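Local structure of uridylate kinase (Bacillus anthracis, 2JJX) at residues Y121-L130 / Q155-D163; K13-L24 / G51-N62. The protein catalyses the ATP-dependent phosphorylation of UMP to UDP in pyrimidine biosynthesis and carries an additional, allosteric nucleotide-binding site. All blocks are in the same frame, centred on the assembly; numbering follows the deposited sequence.

Contact 1: residues Y121-L130 / Q155-D163; sequences YIRLRAVHHL and QRAIEMNSD. With ATP (adenosine-5'-triphosphate), chain F; ATP (adenosine-5'-triphosphate), chain D.
Helix 123-130, which touches helix 155-160 through Arg123, Ala126, Val127 and Leu130, crosses it at -72° with the axes 10.4 Å apart at their closest. Met160 is the knob in this crossing: its side chain, bent at its second and third torsions, sits in a hole formed by those four residues, with CE 3.6 Å from Val127 CG2. Just before the helix, the first torsion of Tyr121 (chi1 166°, CG anti to the backbone N) swings the ring toward helix 155-160, where the Arg156 guanidinium lies flat over one face in a cation-pi stack, Arg156 CZ 3.9 Å from the ring centroid. Glu159 binds both partners of the stack, at the hydroxyl end of the ring. Arg156 NE donates to Glu159 OE1 at 3.1 Å, part of a salt bridge, meeting the carboxylate on its syn side, while Glu159 OE2 receives a weak hydrogen bond from Tyr121 OH. Arg123 NE makes a nearly straight bond of 2.7 Å to Glu159 O, with the oxygen in the guanidinium plane; Arg123 NH2 forms a salt bridge with Asp75 of a second subunit. On another side of helix 123-130, Arg125 NH2 donates to O2A of the chain D ATP at 2.7 Å, and Ile122 and His128 line the chain F ATP. Strand 135-139 packs against both helices, through Val136 on Leu130 and Phe138 on Met160 and Arg156, while Ala126 rests on Met109 of strand 106-110.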
# COMPACT_ATOMS: atom_id res chain seq x y z
N TYR A 121 8.51 -8.48 3.03
CA TYR A 121 9.94 -8.66 3.23
C TYR A 121 10.64 -7.35 3.48
O TYR A 121 10.63 -6.48 2.63
CB TYR A 121 10.59 -9.24 2.01
CG TYR A 121 12.10 -9.11 2.07
CD1 TYR A 121 12.83 -9.89 2.94
CD2 TYR A 121 12.79 -8.21 1.25
CE1 TYR A 121 14.21 -9.86 2.94
CE2 TYR A 121 14.19 -8.15 1.26
CZ TYR A 121 14.89 -9.00 2.10
OH TYR A 121 16.28 -8.96 2.18
N ILE A 122 11.36 -7.29 4.59
CA ILE A 122 12.19 -6.13 4.90
C ILE A 122 13.52 -6.64 5.44
O ILE A 122 13.59 -7.46 6.36
CB ILE A 122 11.53 -5.17 5.86
CG1 ILE A 122 10.37 -4.45 5.18
CG2 ILE A 122 12.56 -4.20 6.41
CD1 ILE A 122 9.27 -4.07 6.15
N ARG A 123 14.57 -6.18 4.80
CA ARG A 123 15.90 -6.68 5.03
C ARG A 123 16.31 -6.74 6.48
O ARG A 123 16.51 -7.82 7.04
CB ARG A 123 16.86 -5.83 4.22
CG ARG A 123 18.25 -5.86 4.74
CD ARG A 123 19.15 -6.63 3.82
NE ARG A 123 20.51 -6.63 4.34
CZ ARG A 123 21.11 -5.55 4.84
NH1 ARG A 123 20.50 -4.38 4.86
NH2 ARG A 123 22.35 -5.65 5.29
N LEU A 124 16.49 -5.57 7.08
CA LEU A 124 16.93 -5.49 8.46
C LEU A 124 16.04 -6.25 9.43
O LEU A 124 16.52 -6.70 10.48
CB LEU A 124 17.12 -4.04 8.88
CG LEU A 124 17.80 -3.29 7.73
CD1 LEU A 124 16.79 -2.73 6.70
CD2 LEU A 124 18.79 -2.24 8.21
N ARG A 125 14.78 -6.44 9.06
CA ARG A 125 13.86 -7.26 9.86
C ARG A 125 14.25 -8.72 9.72
O ARG A 125 14.18 -9.51 10.67
CB ARG A 125 12.41 -7.10 9.37
CG ARG A 125 11.43 -6.63 10.42
CD ARG A 125 9.99 -6.89 10.06
NE ARG A 125 9.24 -7.56 11.13
CZ ARG A 125 9.40 -7.34 12.44
NH1 ARG A 125 10.31 -6.48 12.89
NH2 ARG A 125 8.65 -8.00 13.31
N ALA A 126 14.65 -9.09 8.50
CA ALA A 126 14.97 -10.47 8.22
C ALA A 126 16.24 -10.82 8.94
O ALA A 126 16.35 -11.89 9.52
CB ALA A 126 15.16 -10.63 6.71
N VAL A 127 17.17 -9.87 8.93
CA VAL A 127 18.47 -10.08 9.55
C VAL A 127 18.28 -10.25 11.04
O VAL A 127 18.88 -11.12 11.66
CB VAL A 127 19.30 -8.84 9.36
CG1 VAL A 127 20.05 -8.59 10.63
CG2 VAL A 127 20.19 -8.98 8.15
N HIS A 128 17.45 -9.37 11.59
CA HIS A 128 17.06 -9.37 12.99
C HIS A 128 16.47 -10.69 13.45
O HIS A 128 16.85 -11.22 14.48
CB HIS A 128 16.02 -8.28 13.17
CG HIS A 128 16.55 -7.04 13.80
ND1 HIS A 128 15.85 -6.35 14.77
CD2 HIS A 128 17.73 -6.40 13.66
CE1 HIS A 128 16.57 -5.32 15.17
NE2 HIS A 128 17.71 -5.32 14.51
N HIS A 129 15.44 -11.13 12.75
CA HIS A 129 14.82 -12.41 13.03
C HIS A 129 15.90 -13.47 13.14
O HIS A 129 16.02 -14.15 14.16
CB HIS A 129 13.90 -12.75 11.87
CG HIS A 129 12.68 -11.89 11.78
ND1 HIS A 129 12.03 -11.40 12.90
CD2 HIS A 129 11.89 -11.57 10.73
CE1 HIS A 129 10.92 -10.79 12.53
NE2 HIS A 129 10.81 -10.88 11.22
N LEU A 130 16.70 -13.58 12.08
CA LEU A 130 17.80 -14.54 11.98
C LEU A 130 18.72 -14.47 13.19
O LEU A 130 19.07 -15.47 13.79
CB LEU A 130 18.61 -14.25 10.71
CG LEU A 130 18.65 -15.36 9.67
CD1 LEU A 130 17.48 -16.32 9.81
CD2 LEU A 130 18.68 -14.72 8.31
N GLN A 155 21.07 -13.74 -3.94
CA GLN A 155 20.95 -12.32 -3.62
C GLN A 155 20.52 -12.17 -2.18
O GLN A 155 21.22 -11.53 -1.41
CB GLN A 155 20.00 -11.63 -4.58
CG GLN A 155 19.18 -10.57 -3.94
CD GLN A 155 18.30 -9.87 -4.94
OE1 GLN A 155 18.49 -10.00 -6.15
NE2 GLN A 155 17.33 -9.12 -4.45
N ARG A 156 19.47 -12.88 -1.77
CA ARG A 156 19.04 -12.94 -0.37
C ARG A 156 20.13 -13.49 0.59
O ARG A 156 20.23 -13.04 1.74
CB ARG A 156 17.76 -13.76 -0.22
CG ARG A 156 16.59 -13.28 -1.04
CD ARG A 156 15.70 -12.32 -0.23
NE ARG A 156 15.50 -11.05 -0.94
CZ ARG A 156 14.31 -10.60 -1.33
NH1 ARG A 156 13.21 -11.28 -1.03
NH2 ARG A 156 14.23 -9.44 -1.98
N ALA A 157 20.93 -14.45 0.12
CA ALA A 157 22.02 -14.97 0.96
C ALA A 157 22.97 -13.81 1.31
O ALA A 157 23.19 -13.52 2.48
CB ALA A 157 22.81 -16.12 0.24
N ILE A 158 23.46 -13.11 0.29
CA ILE A 158 24.37 -11.98 0.48
C ILE A 158 23.72 -10.91 1.37
O ILE A 158 24.28 -10.48 2.37
CB ILE A 158 24.92 -11.40 -0.84
CG1 ILE A 158 25.66 -12.45 -1.67
CG2 ILE A 158 25.79 -10.19 -0.61
CD1 ILE A 158 25.75 -12.09 -3.12
N GLU A 159 22.49 -10.53 1.03
CA GLU A 159 21.76 -9.52 1.81
C GLU A 159 21.71 -9.91 3.30
O GLU A 159 21.65 -9.06 4.19
CB GLU A 159 20.31 -9.43 1.30
CG GLU A 159 20.05 -8.38 0.24
CD GLU A 159 18.60 -8.40 -0.25
OE1 GLU A 159 18.14 -9.46 -0.73
OE2 GLU A 159 17.90 -7.36 -0.17
N MET A 160 21.67 -11.21 3.56
CA MET A 160 21.48 -11.69 4.91
C MET A 160 22.82 -11.96 5.61
O MET A 160 22.85 -12.28 6.80
CB MET A 160 20.57 -12.93 4.88
CG MET A 160 19.64 -13.04 6.07
SD MET A 160 18.18 -12.02 5.99
CE MET A 160 18.71 -10.58 5.23
N ASN A 161 23.91 -11.72 4.89
CA ASN A 161 25.26 -11.84 5.43
C ASN A 161 25.46 -13.31 5.71
O ASN A 161 25.94 -13.69 6.78
CB ASN A 161 25.43 -11.11 6.76
CG ASN A 161 25.40 -9.60 6.63
OD1 ASN A 161 25.17 -9.06 5.55
ND2 ASN A 161 25.54 -8.92 7.76
N SER A 162 24.98 -14.14 4.80
CA SER A 162 25.12 -15.58 4.96
C SER A 162 26.56 -16.02 4.79
O SER A 162 27.36 -15.32 4.18
CB SER A 162 24.16 -16.30 4.02
OG SER A 162 22.84 -15.97 4.40
N ASP A 163 26.92 -17.15 5.40
CA ASP A 163 28.28 -17.65 5.32
C ASP A 163 28.45 -18.57 4.10
O ASP A 163 29.57 -18.84 3.64
CB ASP A 163 28.58 -18.47 6.57
CG ASP A 163 28.99 -17.61 7.75
OD1 ASP A 163 29.37 -16.44 7.55
OD2 ASP A 163 29.00 -18.13 8.89
PG ATP F . 14.62 -3.59 18.85
O1G ATP F . 15.42 -2.91 19.95
O2G ATP F . 14.61 -5.09 19.09
O3G ATP F . 15.31 -3.26 17.53
PB ATP F . 11.78 -3.63 18.34
O1B ATP F . 10.57 -2.89 18.97
O2B ATP F . 11.65 -5.16 18.56
O3B ATP F . 13.14 -3.03 18.89
PA ATP F . 10.57 -3.19 15.88
O1A ATP F . 10.51 -1.65 15.91
O2A ATP F . 9.27 -3.82 16.43
O3A ATP F . 11.79 -3.45 16.79
O5' ATP F . 10.95 -3.74 14.40
C5' ATP F . 12.32 -4.16 14.26
C4' ATP F . 13.04 -3.72 12.96
O4' ATP F . 12.20 -3.20 11.90
C3' ATP F . 14.24 -2.80 13.13
O3' ATP F . 15.40 -3.31 12.50
C2' ATP F . 13.82 -1.48 12.50
O2' ATP F . 14.97 -0.98 11.77
C1' ATP F . 12.57 -1.81 11.65
N9 ATP F . 12.49 -1.38 10.25
C8 ATP F . 13.54 -1.10 9.40
N7 ATP F . 13.16 -0.71 8.20
C5 ATP F . 11.78 -0.73 8.24
C6 ATP F . 10.80 -0.43 7.28
N6 ATP F . 11.09 -0.02 6.01
N1 ATP F . 9.50 -0.55 7.61
C2 ATP F . 9.20 -0.96 8.86
N3 ATP F . 10.05 -1.27 9.86
C4 ATP F . 11.34 -1.14 9.49
PG ATP D . 7.57 -12.10 19.29
O1G ATP D . 8.89 -12.81 19.58
O2G ATP D . 6.52 -12.89 20.06
O3G ATP D . 7.28 -12.16 17.80
PB ATP D . 7.19 -9.20 19.12
O1B ATP D . 8.43 -8.26 19.10
O2B ATP D . 6.09 -8.51 19.99
O3B ATP D . 7.56 -10.59 19.81
PA ATP D . 7.04 -9.29 16.15
O1A ATP D . 7.66 -10.62 15.67
O2A ATP D . 8.07 -8.15 15.94
O3A ATP D . 6.58 -9.44 17.67
O5' ATP D . 5.71 -8.94 15.26
C5' ATP D . 4.43 -9.35 15.75
C4' ATP D . 3.75 -10.18 14.66
O4' ATP D . 3.68 -9.45 13.40
C3' ATP D . 4.38 -11.55 14.39
O3' ATP D . 3.80 -12.60 15.17
C2' ATP D . 4.15 -11.78 12.89
O2' ATP D . 2.91 -12.52 12.78
C1' ATP D . 4.06 -10.36 12.31
N9 ATP D . 3.36 -10.23 11.02
C8 ATP D . 2.66 -11.21 10.36
N7 ATP D . 2.16 -10.82 9.21
C5 ATP D . 2.57 -9.50 9.12
C6 ATP D . 2.34 -8.55 8.12
N6 ATP D . 1.62 -8.87 7.00
N1 ATP D . 2.85 -7.30 8.29
C2 ATP D . 3.55 -7.01 9.41
N3 ATP D . 3.84 -7.86 10.43
C4 ATP D . 3.31 -9.10 10.22

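Contact 2: residues K13-L24 / G51-N62; sequences KRVLIKLSGGAL and GIEVSIVIGGGN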
# COMPACT_ATOMS: atom_id res chain seq x y z
N LYS A 13 28.02 -20.15 10.59
CA LYS A 13 27.05 -19.71 11.57
C LYS A 13 25.71 -19.39 10.91
O LYS A 13 24.66 -19.60 11.53
CB LYS A 13 27.54 -18.48 12.33
CG LYS A 13 28.97 -18.54 12.82
CD LYS A 13 29.17 -17.63 14.02
CE LYS A 13 29.29 -18.42 15.31
NZ LYS A 13 29.97 -17.60 16.36
N ARG A 14 25.74 -18.82 9.70
CA ARG A 14 24.55 -18.41 8.95
C ARG A 14 24.54 -19.03 7.57
O ARG A 14 25.53 -18.99 6.85
CB ARG A 14 24.50 -16.89 8.78
CG ARG A 14 23.31 -16.21 9.42
CD ARG A 14 22.50 -15.44 8.41
NE ARG A 14 22.56 -13.99 8.59
CZ ARG A 14 22.56 -13.36 9.77
NH1 ARG A 14 22.57 -14.03 10.91
NH2 ARG A 14 22.59 -12.03 9.79
N VAL A 15 23.37 -19.48 7.15
CA VAL A 15 23.27 -20.24 5.91
C VAL A 15 21.94 -20.06 5.14
O VAL A 15 20.89 -19.94 5.73
CB VAL A 15 23.49 -21.71 6.29
CG1 VAL A 15 22.25 -22.55 6.05
CG2 VAL A 15 24.75 -22.26 5.64
N LEU A 16 21.99 -20.08 3.82
CA LEU A 16 20.79 -19.97 3.00
C LEU A 16 20.61 -21.28 2.29
O LEU A 16 21.50 -21.73 1.58
CB LEU A 16 20.94 -18.89 1.91
CG LEU A 16 19.80 -18.52 0.94
CD1 LEU A 16 19.30 -19.67 0.08
CD2 LEU A 16 18.66 -17.77 1.61
N ILE A 17 19.44 -21.89 2.47
CA ILE A 17 19.17 -23.14 1.79
C ILE A 17 18.28 -22.93 0.56
O ILE A 17 17.18 -22.42 0.67
CB ILE A 17 18.58 -24.17 2.69
CG1 ILE A 17 19.54 -24.47 3.84
CG2 ILE A 17 18.27 -25.40 1.88
CD1 ILE A 17 18.85 -25.15 5.04
N LYS A 18 18.77 -23.34 -0.60
CA LYS A 18 17.98 -23.23 -1.80
C LYS A 18 17.44 -24.60 -2.14
O LYS A 18 18.20 -25.57 -2.29
CB LYS A 18 18.79 -22.63 -2.96
CG LYS A 18 18.53 -23.27 -4.30
CD LYS A 18 17.71 -22.35 -5.17
CE LYS A 18 17.84 -22.76 -6.64
NZ LYS A 18 17.09 -24.02 -6.98
N LEU A 19 16.11 -24.67 -2.16
CA LEU A 19 15.32 -25.87 -2.39
C LEU A 19 14.46 -25.64 -3.62
O LEU A 19 13.73 -24.65 -3.71
CB LEU A 19 14.34 -26.01 -1.22
CG LEU A 19 14.41 -27.11 -0.17
CD1 LEU A 19 15.14 -28.28 -0.77
CD2 LEU A 19 15.13 -26.57 1.05
N SER A 20 14.44 -26.61 -4.53
CA SER A 20 13.57 -26.53 -5.70
C SER A 20 12.19 -26.99 -5.28
O SER A 20 12.05 -27.81 -4.38
CB SER A 20 14.10 -27.40 -6.86
OG SER A 20 14.14 -26.67 -8.09
N GLY A 21 11.16 -26.47 -5.94
CA GLY A 21 9.79 -26.87 -5.69
C GLY A 21 9.56 -28.34 -5.93
O GLY A 21 8.76 -28.97 -5.26
N GLY A 22 10.30 -28.91 -6.87
CA GLY A 22 10.18 -30.31 -7.21
C GLY A 22 10.49 -31.28 -6.07
O GLY A 22 10.09 -32.44 -6.10
N ALA A 23 11.25 -30.82 -5.09
CA ALA A 23 11.62 -31.66 -3.96
C ALA A 23 10.45 -31.85 -3.00
O ALA A 23 10.53 -32.66 -2.09
CB ALA A 23 12.80 -31.05 -3.20
N LEU A 24 9.42 -31.01 -3.10
CA LEU A 24 8.32 -31.08 -2.14
C LEU A 24 7.30 -32.08 -2.62
O LEU A 24 6.46 -32.55 -1.85
CB LEU A 24 7.64 -29.72 -1.90
CG LEU A 24 8.50 -28.65 -1.23
CD1 LEU A 24 9.72 -28.35 -2.10
CD2 LEU A 24 7.68 -27.41 -1.09
N GLY A 51 22.20 -24.74 16.04
CA GLY A 51 22.15 -23.32 16.32
C GLY A 51 22.77 -22.51 15.20
O GLY A 51 23.24 -21.38 15.39
N ILE A 52 22.78 -23.11 14.02
CA ILE A 52 23.17 -22.42 12.80
C ILE A 52 21.91 -21.68 12.38
O ILE A 52 20.81 -22.21 12.51
CB ILE A 52 23.55 -23.45 11.73
CG1 ILE A 52 24.86 -24.13 12.13
CG2 ILE A 52 23.69 -22.76 10.37
CD1 ILE A 52 25.33 -25.13 11.14
N GLU A 53 22.07 -20.44 11.93
CA GLU A 53 20.91 -19.68 11.47
C GLU A 53 20.54 -19.93 10.02
O GLU A 53 21.39 -19.94 9.14
CB GLU A 53 21.03 -18.21 11.79
CG GLU A 53 21.82 -17.96 13.02
CD GLU A 53 22.45 -16.59 12.99
OE1 GLU A 53 22.27 -15.90 11.98
OE2 GLU A 53 23.13 -16.20 13.96
N VAL A 54 19.28 -20.30 9.81
CA VAL A 54 18.77 -20.71 8.51
C VAL A 54 17.79 -19.77 7.84
O VAL A 54 16.84 -19.32 8.47
CB VAL A 54 18.12 -22.11 8.68
CG1 VAL A 54 17.34 -22.47 7.44
CG2 VAL A 54 19.16 -23.17 8.96
N SER A 55 17.97 -19.56 6.54
CA SER A 55 17.02 -18.87 5.66
C SER A 55 16.72 -19.90 4.60
O SER A 55 17.59 -20.70 4.29
CB SER A 55 17.67 -17.67 4.96
OG SER A 55 18.58 -17.01 5.82
N ILE A 56 15.52 -19.89 4.02
CA ILE A 56 15.18 -20.86 2.99
C ILE A 56 14.53 -20.20 1.79
O ILE A 56 13.70 -19.30 1.96
CB ILE A 56 14.31 -21.99 3.56
CG1 ILE A 56 14.90 -22.53 4.87
CG2 ILE A 56 13.99 -23.07 2.53
CD1 ILE A 56 14.21 -23.75 5.40
N VAL A 57 14.93 -20.61 0.59
CA VAL A 57 14.33 -20.12 -0.65
C VAL A 57 13.81 -21.32 -1.45
O VAL A 57 14.55 -22.25 -1.74
CB VAL A 57 15.29 -19.22 -1.43
CG1 VAL A 57 14.75 -18.90 -2.80
CG2 VAL A 57 15.54 -17.93 -0.68
N ILE A 58 12.50 -21.37 -1.67
CA ILE A 58 11.90 -22.50 -2.41
C ILE A 58 11.46 -22.07 -3.80
O ILE A 58 11.03 -20.94 -4.00
CB ILE A 58 10.68 -23.13 -1.66
CG1 ILE A 58 10.59 -22.62 -0.24
CG2 ILE A 58 10.73 -24.67 -1.66
CD1 ILE A 58 9.92 -23.61 0.67
N GLY A 59 11.49 -23.00 -4.75
CA GLY A 59 11.00 -22.77 -6.09
C GLY A 59 9.52 -23.13 -6.16
O GLY A 59 9.00 -23.69 -5.19
N GLY A 60 8.84 -22.80 -7.25
CA GLY A 60 7.43 -23.13 -7.37
C GLY A 60 7.13 -24.22 -8.36
O GLY A 60 6.03 -24.32 -8.86
N GLY A 61 8.13 -25.02 -8.66
CA GLY A 61 8.04 -26.03 -9.69
C GLY A 61 7.02 -27.16 -9.58
O GLY A 61 6.63 -27.77 -10.57
N ASN A 62 6.66 -27.51 -8.35
CA ASN A 62 5.73 -28.61 -8.11
C ASN A 62 4.31 -28.13 -8.36
O ASN A 62 3.37 -28.90 -8.24
CB ASN A 62 5.86 -29.11 -6.67
CG ASN A 62 5.64 -27.99 -5.66
OD1 ASN A 62 6.09 -26.85 -5.85
ND2 ASN A 62 4.97 -28.31 -4.57
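Ile52 meets the start of the neighbouring strand through CG2, 3.5 Å from Lys13 O, and at Glu53 the parallel pairing of strands 14-19 and 53-58 begins with Glu53 N bonded to that same carbonyl. Glu53 also faces Arg14 in a salt bridge whose modelled distance is too short to trust; Arg14 has a second acidic partner in Asp131. Val54 CG1 lies 3.9 Å from Ile17 CD1. Ser55 spans Leu16: its N donates to Val15 O, and its O accepts from Ile17 N at 2.9 Å. Leu16, with CG anti to its backbone N (chi1 -177°), lays CD2 over Ser55 CB at 3.5 Å and against Val57 CG2. Ile56 CG2 touches Leu19 CD2, and Ile58 CG2 packs on Leu24 CD1 at 3.8 Å. Beyond the last bond, Gly59 N to Leu19 O, both segments turn glycine-rich (Gly21-Gly22 and Gly59-Gly61); Gly21 CA packs by Gly59 O, at 3.3 Å. Asn62 lays CB by Gly21 O, and its ND2 donates to Ser31 O. Helices 34-48 and 76-101 cover the Ile56 face, helix 150-160 the Leu16 and Val57 face, and strand 164-169 pairs with the other edge of strand 14-19.

From the N terminus, contact 2 comes first: residues 13-24 and 51-62 close a loop around helix 34-48, giving a beta-alpha-beta unit in the middle of the sheet. The chain then runs through helices 66-71 and 76-101 and strand 106-110 before contact 1 opens at residue 121, and that contact closes round strand 135-139. The two loops follow in series, neither nesting nor crossing. They nevertheless meet in space, their centres about 14 Å apart: Met160 O lies 2.5 Å from Arg14 NE, probably hydrogen-bonded, and Leu130 CD1 packs by Val54 O. Contact 1 thus links helix 123-131, whose Arg125 and His128 line the ATP pocket, to the central strands.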